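Local structure of UBX domain-containing protein 7 (Homo sapiens, 5X3P) at residues Gln8-Tyr13 with Gln74-Val79; Ala27-Leu32 with Ile64-Ala69; Glu47-Phe52 with Phe78-Asn83; Asn51-Lys56 with Gly70-Glu75. The protein links a subset of neddylated cullin-RING ubiquitin ligases to the segregase VCP/p97, binding p97 through the UBX domain, the part present here. The protein carries 1 engineered substitution. One frame throughout, in Å; residues are numbered along the deposited sequence.

Contact 1: residues Gln8-Tyr13 with Gln74-Val79; sequences QLMLRY and QETVFV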
loop_
_atom_site.group_PDB
_atom_site.type_symbol
_atom_site.label_atom_id
_atom_site.label_comp_id
_atom_site.label_asym_id
_atom_site.label_seq_id
_atom_site.Cartn_x
_atom_site.Cartn_y
_atom_site.Cartn_z
ATOM N N GLN A 8 -1.671 2.361 -9.636
ATOM C CA GLN A 8 -0.459 1.734 -10.106
ATOM C C GLN A 8 0.553 1.956 -9.018
ATOM O O GLN A 8 0.957 3.090 -8.753
ATOM C CB GLN A 8 0.005 2.389 -11.403
ATOM C CG GLN A 8 -0.845 2.026 -12.620
ATOM C CD GLN A 8 -0.545 2.912 -13.798
ATOM O OE1 GLN A 8 -0.303 4.127 -13.640
ATOM N NE2 GLN A 8 -0.524 2.319 -15.002
ATOM N N LEU A 9 0.968 0.869 -8.380
ATOM C CA LEU A 9 1.776 0.985 -7.182
ATOM C C LEU A 9 3.204 0.540 -7.425
ATOM O O LEU A 9 3.426 -0.504 -8.038
ATOM C CB LEU A 9 1.160 0.130 -6.063
ATOM C CG LEU A 9 -0.284 0.448 -5.657
ATOM C CD1 LEU A 9 -0.745 -0.452 -4.521
ATOM C CD2 LEU A 9 -0.385 1.894 -5.226
HETATM N N MSE A 10 4.158 1.341 -6.948
HETATM C CA MSE A 10 5.525 0.890 -6.727
HETATM C C MSE A 10 5.676 0.533 -5.241
HETATM O O MSE A 10 5.462 1.380 -4.370
HETATM C CB MSE A 10 6.534 1.984 -7.092
HETATM C CG MSE A 10 7.952 1.722 -6.511
HETATM SE SE MSE A 10 8.815 0.185 -7.377
HETATM C CE MSE A 10 9.238 1.120 -9.008
ATOM N N LEU A 11 6.036 -0.720 -4.955
ATOM C CA LEU A 11 6.260 -1.153 -3.579
ATOM C C LEU A 11 7.761 -1.200 -3.295
ATOM O O LEU A 11 8.537 -1.790 -4.051
ATOM C CB LEU A 11 5.632 -2.521 -3.330
ATOM C CG LEU A 11 4.180 -2.663 -3.767
ATOM C CD1 LEU A 11 3.711 -4.086 -3.484
ATOM C CD2 LEU A 11 3.299 -1.647 -3.039
ATOM N N ARG A 12 8.178 -0.540 -2.220
ATOM C CA ARG A 12 9.593 -0.453 -1.882
ATOM C C ARG A 12 9.796 -1.177 -0.553
ATOM O O ARG A 12 9.413 -0.659 0.498
ATOM C CB ARG A 12 10.010 1.010 -1.764
ATOM C CG ARG A 12 9.808 1.834 -3.032
ATOM C CD ARG A 12 10.966 1.648 -4.004
ATOM N NE ARG A 12 12.233 1.999 -3.370
ATOM C CZ ARG A 12 12.690 3.242 -3.252
ATOM N NH1 ARG A 12 11.983 4.261 -3.728
ATOM N NH2 ARG A 12 13.855 3.468 -2.654
ATOM N N TYR A 13 10.350 -2.388 -0.610
ATOM C CA TYR A 13 10.541 -3.210 0.593
ATOM C C TYR A 13 11.833 -2.821 1.292
ATOM O O TYR A 13 12.765 -2.335 0.643
ATOM C CB TYR A 13 10.515 -4.697 0.226
ATOM C CG TYR A 13 9.188 -5.177 -0.351
ATOM C CD1 TYR A 13 8.117 -5.499 0.478
ATOM C CD2 TYR A 13 9.016 -5.329 -1.723
ATOM C CE1 TYR A 13 6.901 -5.956 -0.053
ATOM C CE2 TYR A 13 7.814 -5.780 -2.261
ATOM C CZ TYR A 13 6.764 -6.089 -1.423
ATOM O OH TYR A 13 5.578 -6.529 -1.971
ATOM N N GLN A 74 -0.935 6.993 -9.450
ATOM C CA GLN A 74 0.318 6.286 -9.257
ATOM C C GLN A 74 0.850 6.617 -7.876
ATOM O O GLN A 74 0.812 7.784 -7.467
ATOM C CB GLN A 74 1.307 6.730 -10.333
ATOM C CG GLN A 74 0.773 6.531 -11.761
ATOM C CD GLN A 74 1.817 6.864 -12.797
ATOM O OE1 GLN A 74 2.651 7.761 -12.591
ATOM N NE2 GLN A 74 1.816 6.118 -13.898
ATOM N N GLU A 75 1.335 5.597 -7.163
ATOM C CA GLU A 75 1.854 5.776 -5.810
ATOM C C GLU A 75 3.096 4.964 -5.597
ATOM O O GLU A 75 3.244 3.875 -6.165
ATOM C CB GLU A 75 0.818 5.319 -4.777
ATOM C CG GLU A 75 -0.459 6.114 -4.788
ATOM C CD GLU A 75 -0.311 7.421 -4.024
ATOM O OE1 GLU A 75 0.750 7.632 -3.394
ATOM O OE2 GLU A 75 -1.262 8.243 -4.008
ATOM N N THR A 76 3.983 5.483 -4.754
ATOM C CA THR A 76 5.115 4.714 -4.274
ATOM C C THR A 76 4.840 4.385 -2.803
ATOM O O THR A 76 4.594 5.292 -1.989
ATOM C CB THR A 76 6.417 5.515 -4.395
ATOM O OG1 THR A 76 6.728 5.727 -5.778
ATOM C CG2 THR A 76 7.567 4.763 -3.738
ATOM N N VAL A 77 4.847 3.093 -2.465
ATOM C CA VAL A 77 4.488 2.666 -1.119
ATOM C C VAL A 77 5.714 2.054 -0.452
ATOM O O VAL A 77 6.255 1.050 -0.940
ATOM C CB VAL A 77 3.354 1.621 -1.128
ATOM C CG1 VAL A 77 2.969 1.244 0.311
ATOM C CG2 VAL A 77 2.120 2.151 -1.864
ATOM N N PHE A 78 6.147 2.656 0.654
ATOM C CA PHE A 78 7.235 2.094 1.451
ATOM C C PHE A 78 6.699 1.124 2.490
ATOM O O PHE A 78 5.780 1.449 3.236
ATOM C CB PHE A 78 8.008 3.210 2.135
ATOM C CG PHE A 78 8.695 4.116 1.175
ATOM C CD1 PHE A 78 9.932 3.766 0.649
ATOM C CD2 PHE A 78 8.100 5.305 0.761
ATOM C CE1 PHE A 78 10.575 4.594 -0.265
ATOM C CE2 PHE A 78 8.741 6.138 -0.159
ATOM C CZ PHE A 78 9.973 5.783 -0.669
ATOM N N VAL A 79 7.277 -0.066 2.534
ATOM C CA VAL A 79 6.967 -1.016 3.587
ATOM C C VAL A 79 7.966 -0.775 4.722
ATOM O O VAL A 79 9.171 -0.945 4.540
ATOM C CB VAL A 79 7.045 -2.467 3.061
ATOM C CG1 VAL A 79 6.658 -3.462 4.139
ATOM C CG2 VAL A 79 6.148 -2.629 1.853
#
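Strands Gln8-Arg12 and Gln74-Val79 run parallel, their short axes 23° apart, and the backbone ladder begins with Glu75 N to Gln8 O (3.0 Å), runs up through Met10 N to Glu75 O and Val77 N to Met10 O (2.6 Å), and finishes with Arg12 N to Val77 O and Val79 N to Arg12 O. At the start of the pair the two glutamines lie side by side on the Met10 and Thr76 face, both chains extended beyond CG. Gln74 NE2 donates to Gln8 OE1 (2.9 Å) with the acceptor in the plane of its own amide, yet 34° off the carbonyl plane of Gln8, and the two amide planes are twisted against each other. Farther along that face Arg12 folds back through bends at chi2 and chi3, which bring its guanidinium beside Phe78: ring atom CE1 sits over one face of the guanidinium, toward its rim, 3.8 Å from NH1, with the planes 61° apart. These are the two central strands of a ubiquitin-like beta-grasp, the first and last of the domain. The Leu9, Leu11 and Val77 side meets helix 29-38. There Leu11 CD2 packs on Val77 CB (3.8 Å), and Leu9 CD2 reaches Glu75 CB (3.7 Å), whose carboxylate leads off toward Arg55. Tyr13, just past the end of its strand, meets Val79 CG2 with CD1 (3.7 Å), while the phenol hydroxyl bonds to Glu19.

Contact 2: residues Ala27-Leu32 with Ile64-Ala69; sequences AKLLAL and ITMQEA. Engineered in segment 64-69: Met66 (natural residue Leu).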
loop_
_atom_site.group_PDB
_atom_site.type_symbol
_atom_site.label_atom_id
_atom_site.label_comp_id
_atom_site.label_asym_id
_atom_site.label_seq_id
_atom_site.Cartn_x
_atom_site.Cartn_y
_atom_site.Cartn_z
ATOM N N ALA A 27 -10.600 -1.410 -5.473
ATOM C CA ALA A 27 -10.032 -2.406 -4.583
ATOM C C ALA A 27 -9.891 -1.790 -3.195
ATOM O O ALA A 27 -9.657 -0.573 -3.057
ATOM C CB ALA A 27 -8.682 -2.894 -5.100
ATOM N N LYS A 28 -10.051 -2.614 -2.164
ATOM C CA LYS A 28 -9.930 -2.141 -0.789
ATOM C C LYS A 28 -8.467 -2.111 -0.390
ATOM O O LYS A 28 -7.692 -2.948 -0.861
ATOM C CB LYS A 28 -10.668 -3.089 0.150
ATOM C CG LYS A 28 -12.159 -3.202 -0.116
ATOM C CD LYS A 28 -12.747 -4.362 0.672
ATOM C CE LYS A 28 -14.264 -4.352 0.588
ATOM N NZ LYS A 28 -14.845 -5.610 1.136
ATOM N N LEU A 29 -8.098 -1.186 0.503
ATOM C CA LEU A 29 -6.726 -1.158 1.043
ATOM C C LEU A 29 -6.268 -2.550 1.504
ATOM O O LEU A 29 -5.110 -2.911 1.337
ATOM C CB LEU A 29 -6.626 -0.185 2.216
ATOM C CG LEU A 29 -6.504 1.305 1.916
ATOM C CD1 LEU A 29 -6.249 2.070 3.222
ATOM C CD2 LEU A 29 -5.381 1.580 0.892
ATOM N N LEU A 30 -7.184 -3.332 2.075
ATOM C CA LEU A 30 -6.845 -4.668 2.585
ATOM C C LEU A 30 -6.128 -5.532 1.546
ATOM O O LEU A 30 -5.226 -6.298 1.877
ATOM C CB LEU A 30 -8.102 -5.386 3.100
ATOM C CG LEU A 30 -7.915 -6.728 3.821
ATOM C CD1 LEU A 30 -6.854 -6.597 4.891
ATOM C CD2 LEU A 30 -9.239 -7.189 4.451
ATOM N N ALA A 31 -6.512 -5.380 0.281
ATOM C CA ALA A 31 -5.881 -6.131 -0.799
ATOM C C ALA A 31 -4.377 -5.856 -0.861
ATOM O O ALA A 31 -3.561 -6.774 -1.048
ATOM C CB ALA A 31 -6.550 -5.801 -2.130
ATOM N N LEU A 32 -4.020 -4.584 -0.711
ATOM C CA LEU A 32 -2.615 -4.179 -0.701
ATOM C C LEU A 32 -1.904 -4.692 0.553
ATOM O O LEU A 32 -0.767 -5.186 0.468
ATOM C CB LEU A 32 -2.515 -2.652 -0.757
ATOM C CG LEU A 32 -1.114 -2.065 -0.632
ATOM C CD1 LEU A 32 -0.211 -2.691 -1.708
ATOM C CD2 LEU A 32 -1.210 -0.519 -0.763
ATOM N N ILE A 64 -11.714 0.356 3.504
ATOM C CA ILE A 64 -12.036 1.385 2.507
ATOM C C ILE A 64 -11.265 1.134 1.209
ATOM O O ILE A 64 -10.259 0.434 1.201
ATOM C CB ILE A 64 -11.778 2.823 3.011
ATOM C CG1 ILE A 64 -10.277 3.141 3.061
ATOM C CG2 ILE A 64 -12.442 3.030 4.374
ATOM C CD1 ILE A 64 -9.980 4.552 3.541
ATOM N N THR A 65 -11.738 1.722 0.115
ATOM C CA THR A 65 -11.147 1.478 -1.190
ATOM C C THR A 65 -10.008 2.437 -1.415
ATOM O O THR A 65 -9.890 3.428 -0.697
ATOM C CB THR A 65 -12.160 1.711 -2.316
ATOM O OG1 THR A 65 -12.528 3.092 -2.316
ATOM C CG2 THR A 65 -13.403 0.835 -2.136
HETATM N N MSE A 66 -9.194 2.156 -2.436
HETATM C CA MSE A 66 -8.098 3.038 -2.829
HETATM C C MSE A 66 -8.621 4.442 -3.104
HETATM O O MSE A 66 -7.988 5.445 -2.738
HETATM C CB MSE A 66 -7.432 2.516 -4.109
HETATM C CG MSE A 66 -7.229 1.029 -4.139
HETATM SE SE MSE A 66 -5.699 0.503 -3.044
HETATM C CE MSE A 66 -6.142 -1.380 -2.954
ATOM N N GLN A 67 -9.769 4.513 -3.778
ATOM C CA GLN A 67 -10.392 5.800 -4.088
ATOM C C GLN A 67 -10.854 6.497 -2.813
ATOM O O GLN A 67 -10.642 7.706 -2.650
ATOM C CB GLN A 67 -11.575 5.634 -5.063
ATOM C CG GLN A 67 -12.308 6.937 -5.391
ATOM C CD GLN A 67 -13.510 6.746 -6.330
ATOM O OE1 GLN A 67 -13.537 5.833 -7.149
ATOM N NE2 GLN A 67 -14.506 7.615 -6.204
ATOM N N GLU A 68 -11.484 5.746 -1.904
ATOM C CA GLU A 68 -11.906 6.331 -0.624
ATOM C C GLU A 68 -10.695 6.780 0.208
ATOM O O GLU A 68 -10.758 7.771 0.940
ATOM C CB GLU A 68 -12.782 5.346 0.162
ATOM C CG GLU A 68 -14.242 5.298 -0.311
ATOM C CD GLU A 68 -14.907 3.995 0.055
ATOM O OE1 GLU A 68 -14.178 3.078 0.484
ATOM O OE2 GLU A 68 -16.148 3.875 -0.088
ATOM N N ALA A 69 -9.587 6.057 0.077
ATOM C CA ALA A 69 -8.347 6.405 0.789
ATOM C C ALA A 69 -7.700 7.659 0.197
ATOM O O ALA A 69 -6.820 8.273 0.813
ATOM C CB ALA A 69 -7.380 5.236 0.768
#
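Two backbone hydrogen bonds tie Ala27 and Leu29 to segment 64-69: Met66 N to Ala27 O and Leu29 N to Ile64 O, both 2.8 Å. They flank Lys28 and Thr65, whose backbones form a single bridge with the CA atoms just 3.8 Å apart. Next to this bridge Thr65 starts the short helix 66-69 with a capping box: Thr65 OG1 accepts from Glu68 N (2.9 Å), and Glu68 OE1 takes Thr65 N in return. The threonine hydroxyl stands between its own backbone N and carbonyl carbon (chi1 64°), which turns it toward the N-H groups of the helix's first turn. Met66, an engineered selenomethionine at a naturally leucine position, bends at chi2 (-77°) and lays its tail along Ala27 and Lys28. Its CE lies 3.7 Å from Ala27 CB and only 3.0 Å from Lys28 O, a tight fit. Leu29 crosses this tail, CD2 approaching SE at 4.1 Å, and its branches also reach Ala69 CB, while CD1 meets Ile64 CG1. The bridge thus joins the entrance of helix 29-38 to the start of helix 66-69; behind it Leu32 carries the packing to Leu9 and Leu11 of strand 6-12, and Met66 and Leu32 both rest on Leu23 of strand 18-24.

Contact 3: residues Glu47-Phe52 with Phe78-Asn83; sequences ELLTNF and FVQERN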
loop_
_atom_site.group_PDB
_atom_site.type_symbol
_atom_site.label_atom_id
_atom_site.label_comp_id
_atom_site.label_asym_id
_atom_site.label_seq_id
_atom_site.Cartn_x
_atom_site.Cartn_y
_atom_site.Cartn_z
ATOM N N GLU A 47 4.057 -1.623 8.348
ATOM C CA GLU A 47 2.975 -0.719 7.952
ATOM C C GLU A 47 3.343 -0.134 6.595
ATOM O O GLU A 47 4.501 -0.257 6.150
ATOM C CB GLU A 47 2.795 0.397 8.971
ATOM C CG GLU A 47 4.050 1.262 9.212
ATOM C CD GLU A 47 3.798 2.336 10.246
ATOM O OE1 GLU A 47 2.732 2.978 10.170
ATOM O OE2 GLU A 47 4.641 2.528 11.145
ATOM N N LEU A 48 2.382 0.480 5.920
ATOM C CA LEU A 48 2.642 1.006 4.590
ATOM C C LEU A 48 2.586 2.530 4.672
ATOM O O LEU A 48 1.741 3.087 5.374
ATOM C CB LEU A 48 1.613 0.466 3.586
ATOM C CG LEU A 48 1.447 -1.055 3.672
ATOM C CD1 LEU A 48 0.253 -1.530 2.855
ATOM C CD2 LEU A 48 2.714 -1.742 3.208
ATOM N N LEU A 49 3.505 3.197 3.983
ATOM C CA LEU A 49 3.525 4.657 3.917
ATOM C C LEU A 49 3.659 5.042 2.463
ATOM O O LEU A 49 4.505 4.491 1.776
ATOM C CB LEU A 49 4.712 5.227 4.692
ATOM C CG LEU A 49 4.517 5.438 6.192
ATOM C CD1 LEU A 49 4.757 4.145 6.950
ATOM C CD2 LEU A 49 5.419 6.555 6.723
ATOM N N THR A 50 2.833 5.970 1.980
ATOM C CA THR A 50 3.000 6.438 0.602
ATOM C C THR A 50 3.993 7.575 0.603
ATOM O O THR A 50 4.082 8.311 1.585
ATOM C CB THR A 50 1.675 6.911 -0.044
ATOM O OG1 THR A 50 1.119 7.981 0.739
ATOM C CG2 THR A 50 0.687 5.749 -0.155
ATOM N N ASN A 51 4.725 7.740 -0.496
ATOM C CA ASN A 51 5.744 8.795 -0.550
ATOM C C ASN A 51 5.182 10.215 -0.706
ATOM O O ASN A 51 5.395 11.080 0.145
ATOM C CB ASN A 51 6.765 8.531 -1.660
ATOM C CG ASN A 51 7.985 9.442 -1.546
ATOM O OD1 ASN A 51 8.418 9.776 -0.443
ATOM N ND2 ASN A 51 8.520 9.867 -2.683
ATOM N N PHE A 52 4.493 10.447 -1.818
ATOM C CA PHE A 52 3.859 11.732 -2.082
ATOM C C PHE A 52 2.548 11.511 -2.823
ATOM O O PHE A 52 2.550 10.918 -3.896
ATOM C CB PHE A 52 4.770 12.675 -2.889
ATOM C CG PHE A 52 4.203 14.076 -3.035
ATOM C CD1 PHE A 52 3.276 14.370 -4.036
ATOM C CD2 PHE A 52 4.562 15.081 -2.147
ATOM C CE1 PHE A 52 2.732 15.638 -4.158
ATOM C CE2 PHE A 52 4.035 16.359 -2.272
ATOM C CZ PHE A 52 3.107 16.633 -3.275
ATOM N N PHE A 78 6.147 2.656 0.654
ATOM C CA PHE A 78 7.235 2.094 1.451
ATOM C C PHE A 78 6.699 1.124 2.490
ATOM O O PHE A 78 5.780 1.449 3.236
ATOM C CB PHE A 78 8.008 3.210 2.135
ATOM C CG PHE A 78 8.695 4.116 1.175
ATOM C CD1 PHE A 78 9.932 3.766 0.649
ATOM C CD2 PHE A 78 8.100 5.305 0.761
ATOM C CE1 PHE A 78 10.575 4.594 -0.265
ATOM C CE2 PHE A 78 8.741 6.138 -0.159
ATOM C CZ PHE A 78 9.973 5.783 -0.669
ATOM N N VAL A 79 7.277 -0.066 2.534
ATOM C CA VAL A 79 6.967 -1.016 3.587
ATOM C C VAL A 79 7.966 -0.775 4.722
ATOM O O VAL A 79 9.171 -0.945 4.540
ATOM C CB VAL A 79 7.045 -2.467 3.061
ATOM C CG1 VAL A 79 6.658 -3.462 4.139
ATOM C CG2 VAL A 79 6.148 -2.629 1.853
ATOM N N GLN A 80 7.464 -0.348 5.882
ATOM C CA GLN A 80 8.317 -0.000 7.023
ATOM C C GLN A 80 8.011 -0.907 8.188
ATOM O O GLN A 80 6.875 -1.345 8.351
ATOM C CB GLN A 80 8.042 1.426 7.485
ATOM C CG GLN A 80 8.614 2.502 6.615
ATOM C CD GLN A 80 8.343 3.876 7.181
ATOM O OE1 GLN A 80 7.944 4.021 8.342
ATOM N NE2 GLN A 80 8.556 4.896 6.363
ATOM N N GLU A 81 9.013 -1.145 9.024
ATOM C CA GLU A 81 8.800 -1.882 10.263
ATOM C C GLU A 81 8.122 -0.936 11.255
ATOM O O GLU A 81 8.511 0.245 11.358
ATOM C CB GLU A 81 10.149 -2.355 10.815
ATOM C CG GLU A 81 10.063 -3.474 11.838
ATOM C CD GLU A 81 11.437 -3.983 12.260
ATOM O OE1 GLU A 81 11.819 -3.758 13.427
ATOM O OE2 GLU A 81 12.127 -4.598 11.417
ATOM N N ARG A 82 7.102 -1.419 11.969
ATOM C CA ARG A 82 6.419 -0.565 12.954
ATOM C C ARG A 82 7.354 -0.155 14.097
ATOM O O ARG A 82 8.378 -0.806 14.349
ATOM C CB ARG A 82 5.149 -1.243 13.492
ATOM C CG ARG A 82 4.115 -1.526 12.404
ATOM C CD ARG A 82 2.867 -2.186 12.966
ATOM N NE ARG A 82 1.873 -2.421 11.914
ATOM C CZ ARG A 82 0.933 -1.557 11.565
ATOM N NH1 ARG A 82 0.858 -0.392 12.188
ATOM N NH2 ARG A 82 0.082 -1.856 10.588
ATOM N N ASN A 83 6.997 0.931 14.780
ATOM C CA ASN A 83 7.871 1.565 15.755
ATOM C C ASN A 83 7.141 1.786 17.074
ATOM O O ASN A 83 5.917 1.660 17.144
ATOM C CB ASN A 83 8.385 2.897 15.181
ATOM C CG ASN A 83 9.582 3.449 15.933
ATOM O OD1 ASN A 83 10.041 2.868 16.926
ATOM N ND2 ASN A 83 10.108 4.579 15.449
HETATM O O HOH W 1 4.755 2.379 13.890
HETATM O O HOH W 2 7.413 2.783 11.145
#
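Glu47 and Gln80 exchange backbone hydrogen bonds in both directions, as do Leu49 and Phe78, leaving Leu48 and Val79 as the non-hydrogen-bonded pair where strand 46-50 joins the central strand 74-81 of the beta-grasp sheet. Glu47 CB stands over the centre of the Arg82 guanidinium, 3.7 Å from CZ. From there CG is wedged between backbone N and carbonyl carbon (chi1 58°) and the chain runs extended, carrying the carboxylate out to two waters. One donates to OE2 and accepts from Asn83 N; the other lies 2.8 Å from both Glu47 OE2 and Glu81 O and can donate to either. Leu49 crosses the Gln80 side chain at about a right angle and sets its methyls against the amide, CD1 3.5 Å from OE1 and CD2 3.6 Å from NE2. Toward the other end, Asn51 presents CB to the edge of the Phe78 ring, 3.4 Å from CE2, its amide nearly perpendicular to the ring. On the opposite face Leu48 CD2 meets Val79 CG2. Arg82 NE and NH1 bond to Asn43 O and Ser58 OG, so toward Glu47 the group offers a flat surface for an aliphatic carbon; the carboxylate probably feels the positive charge only at a distance, and its link to Glu81 and Asn83 runs through water.

Contact 4: residues Asn51-Lys56 with Gly70-Glu75; sequences NFPRRK and GLCPQE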
loop_
_atom_site.group_PDB
_atom_site.type_symbol
_atom_site.label_atom_id
_atom_site.label_comp_id
_atom_site.label_asym_id
_atom_site.label_seq_id
_atom_site.Cartn_x
_atom_site.Cartn_y
_atom_site.Cartn_z
ATOM N N ASN A 51 4.725 7.740 -0.496
ATOM C CA ASN A 51 5.744 8.795 -0.550
ATOM C C ASN A 51 5.182 10.215 -0.706
ATOM O O ASN A 51 5.395 11.080 0.145
ATOM C CB ASN A 51 6.765 8.531 -1.660
ATOM C CG ASN A 51 7.985 9.442 -1.546
ATOM O OD1 ASN A 51 8.418 9.776 -0.443
ATOM N ND2 ASN A 51 8.520 9.867 -2.683
ATOM N N PHE A 52 4.493 10.447 -1.818
ATOM C CA PHE A 52 3.859 11.732 -2.082
ATOM C C PHE A 52 2.548 11.511 -2.823
ATOM O O PHE A 52 2.550 10.918 -3.896
ATOM C CB PHE A 52 4.770 12.675 -2.889
ATOM C CG PHE A 52 4.203 14.076 -3.035
ATOM C CD1 PHE A 52 3.276 14.370 -4.036
ATOM C CD2 PHE A 52 4.562 15.081 -2.147
ATOM C CE1 PHE A 52 2.732 15.638 -4.158
ATOM C CE2 PHE A 52 4.035 16.359 -2.272
ATOM C CZ PHE A 52 3.107 16.633 -3.275
ATOM N N PRO A 53 1.419 11.972 -2.252
ATOM C CA PRO A 53 1.288 12.552 -0.901
ATOM C C PRO A 53 1.706 11.572 0.200
ATOM O O PRO A 53 1.699 10.345 -0.006
ATOM C CB PRO A 53 -0.210 12.882 -0.785
ATOM C CG PRO A 53 -0.875 12.252 -2.004
ATOM C CD PRO A 53 0.172 12.061 -3.034
ATOM N N ARG A 54 2.129 12.115 1.336
ATOM C CA ARG A 54 2.582 11.287 2.439
ATOM C C ARG A 54 1.378 10.849 3.266
ATOM O O ARG A 54 0.600 11.672 3.742
ATOM C CB ARG A 54 3.577 12.041 3.317
ATOM C CG ARG A 54 4.067 11.232 4.509
ATOM C CD ARG A 54 5.114 11.996 5.304
ATOM N NE ARG A 54 5.410 11.365 6.595
ATOM C CZ ARG A 54 6.341 10.430 6.781
ATOM N NH1 ARG A 54 7.067 10.000 5.755
ATOM N NH2 ARG A 54 6.542 9.921 7.994
ATOM N N ARG A 55 1.230 9.544 3.438
ATOM C CA ARG A 55 0.085 9.001 4.145
ATOM C C ARG A 55 0.559 7.799 4.933
ATOM O O ARG A 55 1.342 7.000 4.430
ATOM C CB ARG A 55 -0.988 8.567 3.138
ATOM C CG ARG A 55 -1.809 9.706 2.517
ATOM C CD ARG A 55 -2.637 9.183 1.355
ATOM N NE ARG A 55 -1.688 8.752 0.363
ATOM C CZ ARG A 55 -1.702 9.058 -0.919
ATOM N NH1 ARG A 55 -2.678 9.769 -1.469
ATOM N NH2 ARG A 55 -0.712 8.609 -1.646
ATOM N N LYS A 56 0.099 7.673 6.171
ATOM C CA LYS A 56 0.303 6.438 6.908
ATOM C C LYS A 56 -0.947 5.612 6.656
ATOM O O LYS A 56 -2.012 5.906 7.218
ATOM C CB LYS A 56 0.467 6.723 8.399
ATOM C CG LYS A 56 1.567 7.727 8.740
ATOM C CD LYS A 56 2.794 7.042 9.341
ATOM C CE LYS A 56 3.756 8.056 9.984
ATOM N NZ LYS A 56 3.205 8.704 11.218
ATOM N N GLY A 70 -8.140 8.044 -0.999
ATOM C CA GLY A 70 -7.596 9.216 -1.667
ATOM C C GLY A 70 -6.270 8.996 -2.372
ATOM O O GLY A 70 -5.528 9.955 -2.614
ATOM N N LEU A 71 -5.962 7.746 -2.720
ATOM C CA LEU A 71 -4.709 7.450 -3.427
ATOM C C LEU A 71 -4.723 8.094 -4.807
ATOM O O LEU A 71 -5.797 8.290 -5.400
ATOM C CB LEU A 71 -4.495 5.944 -3.574
ATOM C CG LEU A 71 -4.263 5.160 -2.283
ATOM C CD1 LEU A 71 -3.487 3.891 -2.608
ATOM C CD2 LEU A 71 -3.536 6.000 -1.232
ATOM N N CYS A 72 -3.533 8.434 -5.306
ATOM C CA CYS A 72 -3.380 9.011 -6.645
ATOM C C CYS A 72 -3.311 7.896 -7.684
ATOM O O CYS A 72 -3.238 6.714 -7.312
ATOM C CB CYS A 72 -2.119 9.868 -6.691
ATOM S SG CYS A 72 -2.168 11.245 -5.509
ATOM N N PRO A 73 -3.359 8.247 -8.987
ATOM C CA PRO A 73 -3.293 7.186 -10.006
ATOM C C PRO A 73 -2.009 6.369 -9.918
ATOM O O PRO A 73 -1.993 5.189 -10.269
ATOM C CB PRO A 73 -3.304 7.971 -11.318
ATOM C CG PRO A 73 -4.173 9.166 -10.997
ATOM C CD PRO A 73 -3.715 9.555 -9.591
ATOM N N GLN A 74 -0.935 6.993 -9.450
ATOM C CA GLN A 74 0.318 6.286 -9.257
ATOM C C GLN A 74 0.850 6.617 -7.876
ATOM O O GLN A 74 0.812 7.784 -7.467
ATOM C CB GLN A 74 1.307 6.730 -10.333
ATOM C CG GLN A 74 0.773 6.531 -11.761
ATOM C CD GLN A 74 1.817 6.864 -12.797
ATOM O OE1 GLN A 74 2.651 7.761 -12.591
ATOM N NE2 GLN A 74 1.816 6.118 -13.898
ATOM N N GLU A 75 1.335 5.597 -7.163
ATOM C CA GLU A 75 1.854 5.776 -5.810
ATOM C C GLU A 75 3.096 4.964 -5.597
ATOM O O GLU A 75 3.244 3.875 -6.165
ATOM C CB GLU A 75 0.818 5.319 -4.777
ATOM C CG GLU A 75 -0.459 6.114 -4.788
ATOM C CD GLU A 75 -0.311 7.421 -4.024
ATOM O OE1 GLU A 75 0.750 7.632 -3.394
ATOM O OE2 GLU A 75 -1.262 8.243 -4.008
HETATM O O HOH W 3 3.434 7.915 -3.578
#
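Arg55 and Glu75 make the charged meeting, a salt bridge from Arg55 NH2 to Glu75 OE2. Its exact geometry is doubtful, because NH2 is modelled too close to the carboxylate. A hydrogen bond grips the same oxygen from the loop just before its strand, Cys72 N to Glu75 OE2 at 2.6 Å, using the anti lone pair and nearly straight (170°). A water lies 2.7 Å from the other oxygen, Glu75 OE1, to which it can donate, and accepts a longer bond from Phe52 N (3.3 Å). In the packing, the guanidinium is sandwiched between two aliphatic groups. Leu71 CD2 lies over the middle of one face, 3.6 Å from CZ, and Pro53 CB covers the opposite face toward its rim; the bend at chi3 (-64°) helps bring the group into this slot, and a bond from NE to Thr50 OG1 helps fix its rotation. Beyond it, Pro53 CD packs on Cys72 SG (3.5 Å). Pro53 follows a cis peptide in the Phe52-Pro53-Arg54 turn, which matches the FPR signature by which UBX domains engage p97. A buried carboxylate held by arginine, backbone N-H and water would probably stay ionised, and through Arg55 and the water it ties this turn to strand 74-81.

From the N terminus, contact 1 closes the longest loop, joining the first strand to the last and so enclosing nearly the whole domain. Contact 2 lies within that span, fastening the start of helix 29-38 to helix 66-69, and its Leu32 packs on Leu48 of contact 3. Contact 3 adds strand 46-50 to the other flank of strand 74-81, sharing Phe78 and Val79 with contact 1. Contact 4 starts from the same stretch as contact 3 and closes a shorter loop, ending on Gln74 and Glu75, which contact 1 also uses; contacts 3 and 4 both cross contact 2 along the chain. Strand 74-81 serves contacts 1, 3 and 4, while a probable bond from Leu71 N to Met66 O joins contacts 2 and 4.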